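Local coordinates for protein Baccell_00875 (Bacteroides cellulosilyticus DSM 14838, PDB 5NOK) that is of unknown function but combines beta-sheet domains with a helical domain in a single chain, at residues F77-G82 with V137-V142. Residues are numbered along the deposited sequence; the frame is centred on the assembly and turned at random.
Sequences FTVVKG and VSLYDV
Thr78 O is gripped twice from the strand opposite: Tyr140 N donates a hydrogen bond of 2.9 Å to it, and Leu139 CA brings a C-H to the same Thr78 O at 3.3 Å. Tyr140 returns the favour through its carbonyl, with Thr78 N to Tyr140 O at 2.8 Å. Two residues along, the same exchange is made by Val80 and Ser138: Val80 N reaches Ser138 O at 2.9 Å, and Ser138 N reaches Val80 O at 3.0 Å with a nearly straight N-H (173°). Thr78-Tyr140 and Val80-Ser138 are thus hydrogen-bonded pairs of an antiparallel sheet, with Val79-Leu139 the non-hydrogen-bonded pair between them. Strand 84-90 bonds to the far edge of 77-81 and strand 225-227 to that of 137-140, which puts both inside a sheet whose buried face lies on strand 110-119, sandwich fashion. On that face Leu139 CD2 sits 3.9 Å from Val79 CB and also touches Phe77 CD1 obliquely, while Ile110 packs on both Phe77 and Leu139. Phe77 CG stands between its own N and carbonyl carbon (chi1 55°), carrying the ring away from the partner strand; its CB still meets Val142 CG2 at 3.7 Å. The other face is more open. There the Tyr140 ring meets Val80 at a slant, CD1 3.6 Å from Val80 CG2, the methyl beside Val80's backbone N because CG1 takes the anti place (chi1 175°). Thr78 O lies at the edge of this ring. At Asp141 the chain turns a corner, yet Phe77 CA still directs a C-H at Asp141 O; the Asp141 carboxylate leads away to a salt bridge with Lys664 and a hydrogen bond with Tyr663.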
loop_
_atom_site.group_PDB
_atom_site.type_symbol
_atom_site.label_atom_id
_atom_site.label_comp_id
_atom_site.label_asym_id
_atom_site.label_seq_id
_atom_site.Cartn_x
_atom_site.Cartn_y
_atom_site.Cartn_z
ATOM N N PHE A 77 -9.467 -11.296 23.571
ATOM C CA PHE A 77 -8.611 -12.459 23.566
ATOM C C PHE A 77 -9.467 -13.714 23.598
ATOM O O PHE A 77 -10.631 -13.661 23.965
ATOM C CB PHE A 77 -7.635 -12.442 24.753
ATOM C CG PHE A 77 -8.306 -12.302 26.101
ATOM C CD1 PHE A 77 -8.929 -13.379 26.701
ATOM C CD2 PHE A 77 -8.286 -11.094 26.773
ATOM C CE1 PHE A 77 -9.552 -13.256 27.942
ATOM C CE2 PHE A 77 -8.912 -10.954 27.996
ATOM C CZ PHE A 77 -9.553 -12.038 28.577
ATOM N N THR A 78 -8.863 -14.836 23.227
ATOM C CA THR A 78 -9.494 -16.133 23.270
ATOM C C THR A 78 -8.792 -16.969 24.340
ATOM O O THR A 78 -7.599 -17.179 24.287
ATOM C CB THR A 78 -9.463 -16.812 21.899
ATOM O OG1 THR A 78 -10.253 -16.034 20.995
ATOM C CG2 THR A 78 -10.089 -18.213 21.965
ATOM N N VAL A 79 -9.550 -17.419 25.322
ATOM C CA VAL A 79 -9.005 -18.143 26.455
ATOM C C VAL A 79 -9.269 -19.647 26.239
ATOM O O VAL A 79 -10.384 -20.047 25.920
ATOM C CB VAL A 79 -9.511 -17.538 27.799
ATOM C CG1 VAL A 79 -11.000 -17.356 27.823
ATOM C CG2 VAL A 79 -9.066 -18.353 28.990
ATOM N N VAL A 80 -8.215 -20.448 26.347
ATOM C CA VAL A 80 -8.247 -21.878 26.114
ATOM C C VAL A 80 -7.717 -22.597 27.352
ATOM O O VAL A 80 -6.599 -22.319 27.822
ATOM C CB VAL A 80 -7.400 -22.278 24.876
ATOM C CG1 VAL A 80 -7.327 -23.789 24.698
ATOM C CG2 VAL A 80 -7.973 -21.647 23.606
ATOM N N LYS A 81 -8.560 -23.479 27.889
ATOM C CA LYS A 81 -8.234 -24.335 29.009
ATOM C C LYS A 81 -8.752 -25.703 28.626
ATOM O O LYS A 81 -9.954 -25.926 28.639
ATOM C CB LYS A 81 -8.970 -23.870 30.270
ATOM C CG LYS A 81 -8.589 -22.499 30.776
ATOM C CD LYS A 81 -9.279 -22.180 32.109
ATOM C CE LYS A 81 -10.643 -21.527 31.925
ATOM N NZ LYS A 81 -11.355 -21.449 33.233
ATOM N N GLY A 82 -7.861 -26.609 28.240
ATOM C CA GLY A 82 -8.292 -27.904 27.752
ATOM C C GLY A 82 -9.141 -27.735 26.510
ATOM O O GLY A 82 -8.777 -26.981 25.611
ATOM N N VAL A 137 -3.547 -21.110 31.658
ATOM C CA VAL A 137 -4.397 -20.701 30.580
ATOM C C VAL A 137 -3.566 -20.368 29.370
ATOM O O VAL A 137 -2.459 -19.878 29.524
ATOM C CB VAL A 137 -5.265 -19.523 31.052
ATOM C CG1 VAL A 137 -4.513 -18.202 31.053
ATOM C CG2 VAL A 137 -6.465 -19.399 30.189
ATOM N N SER A 138 -4.095 -20.651 28.181
ATOM C CA SER A 138 -3.509 -20.191 26.928
ATOM C C SER A 138 -4.386 -19.081 26.383
ATOM O O SER A 138 -5.607 -19.227 26.353
ATOM C CB SER A 138 -3.423 -21.319 25.893
ATOM O OG SER A 138 -2.344 -22.187 26.156
ATOM N N LEU A 139 -3.773 -17.984 25.942
ATOM C CA LEU A 139 -4.504 -16.880 25.316
ATOM C C LEU A 139 -4.107 -16.782 23.833
ATOM O O LEU A 139 -2.913 -16.700 23.522
ATOM C CB LEU A 139 -4.210 -15.577 26.027
ATOM C CG LEU A 139 -4.562 -15.451 27.519
ATOM C CD1 LEU A 139 -4.457 -13.996 27.939
ATOM C CD2 LEU A 139 -5.957 -15.962 27.827
ATOM N N TYR A 140 -5.101 -16.829 22.929
ATOM C CA TYR A 140 -4.884 -16.698 21.493
ATOM C C TYR A 140 -5.578 -15.449 20.997
ATOM O O TYR A 140 -6.509 -14.932 21.628
ATOM C CB TYR A 140 -5.440 -17.896 20.728
ATOM C CG TYR A 140 -4.760 -19.195 21.016
ATOM C CD1 TYR A 140 -5.147 -19.973 22.089
ATOM C CD2 TYR A 140 -3.736 -19.669 20.197
ATOM C CE1 TYR A 140 -4.535 -21.193 22.360
ATOM C CE2 TYR A 140 -3.117 -20.888 20.456
ATOM C CZ TYR A 140 -3.523 -21.640 21.546
ATOM O OH TYR A 140 -2.905 -22.835 21.828
ATOM N N ASP A 141 -5.113 -14.965 19.851
ATOM C CA ASP A 141 -5.680 -13.775 19.228
ATOM C C ASP A 141 -5.960 -12.700 20.277
ATOM O O ASP A 141 -7.084 -12.281 20.471
ATOM C CB ASP A 141 -6.925 -14.141 18.415
ATOM C CG ASP A 141 -6.574 -14.824 17.089
ATOM O OD1 ASP A 141 -5.487 -15.470 16.970
ATOM O OD2 ASP A 141 -7.387 -14.686 16.145
ATOM N N VAL A 142 -4.901 -12.315 20.977
ATOM C CA VAL A 142 -4.946 -11.258 21.947
ATOM C C VAL A 142 -4.673 -9.980 21.190
ATOM O O VAL A 142 -3.695 -9.916 20.448
ATOM C CB VAL A 142 -3.895 -11.450 23.021
ATOM C CG1 VAL A 142 -3.982 -10.331 24.054
ATOM C CG2 VAL A 142 -4.077 -12.810 23.670
#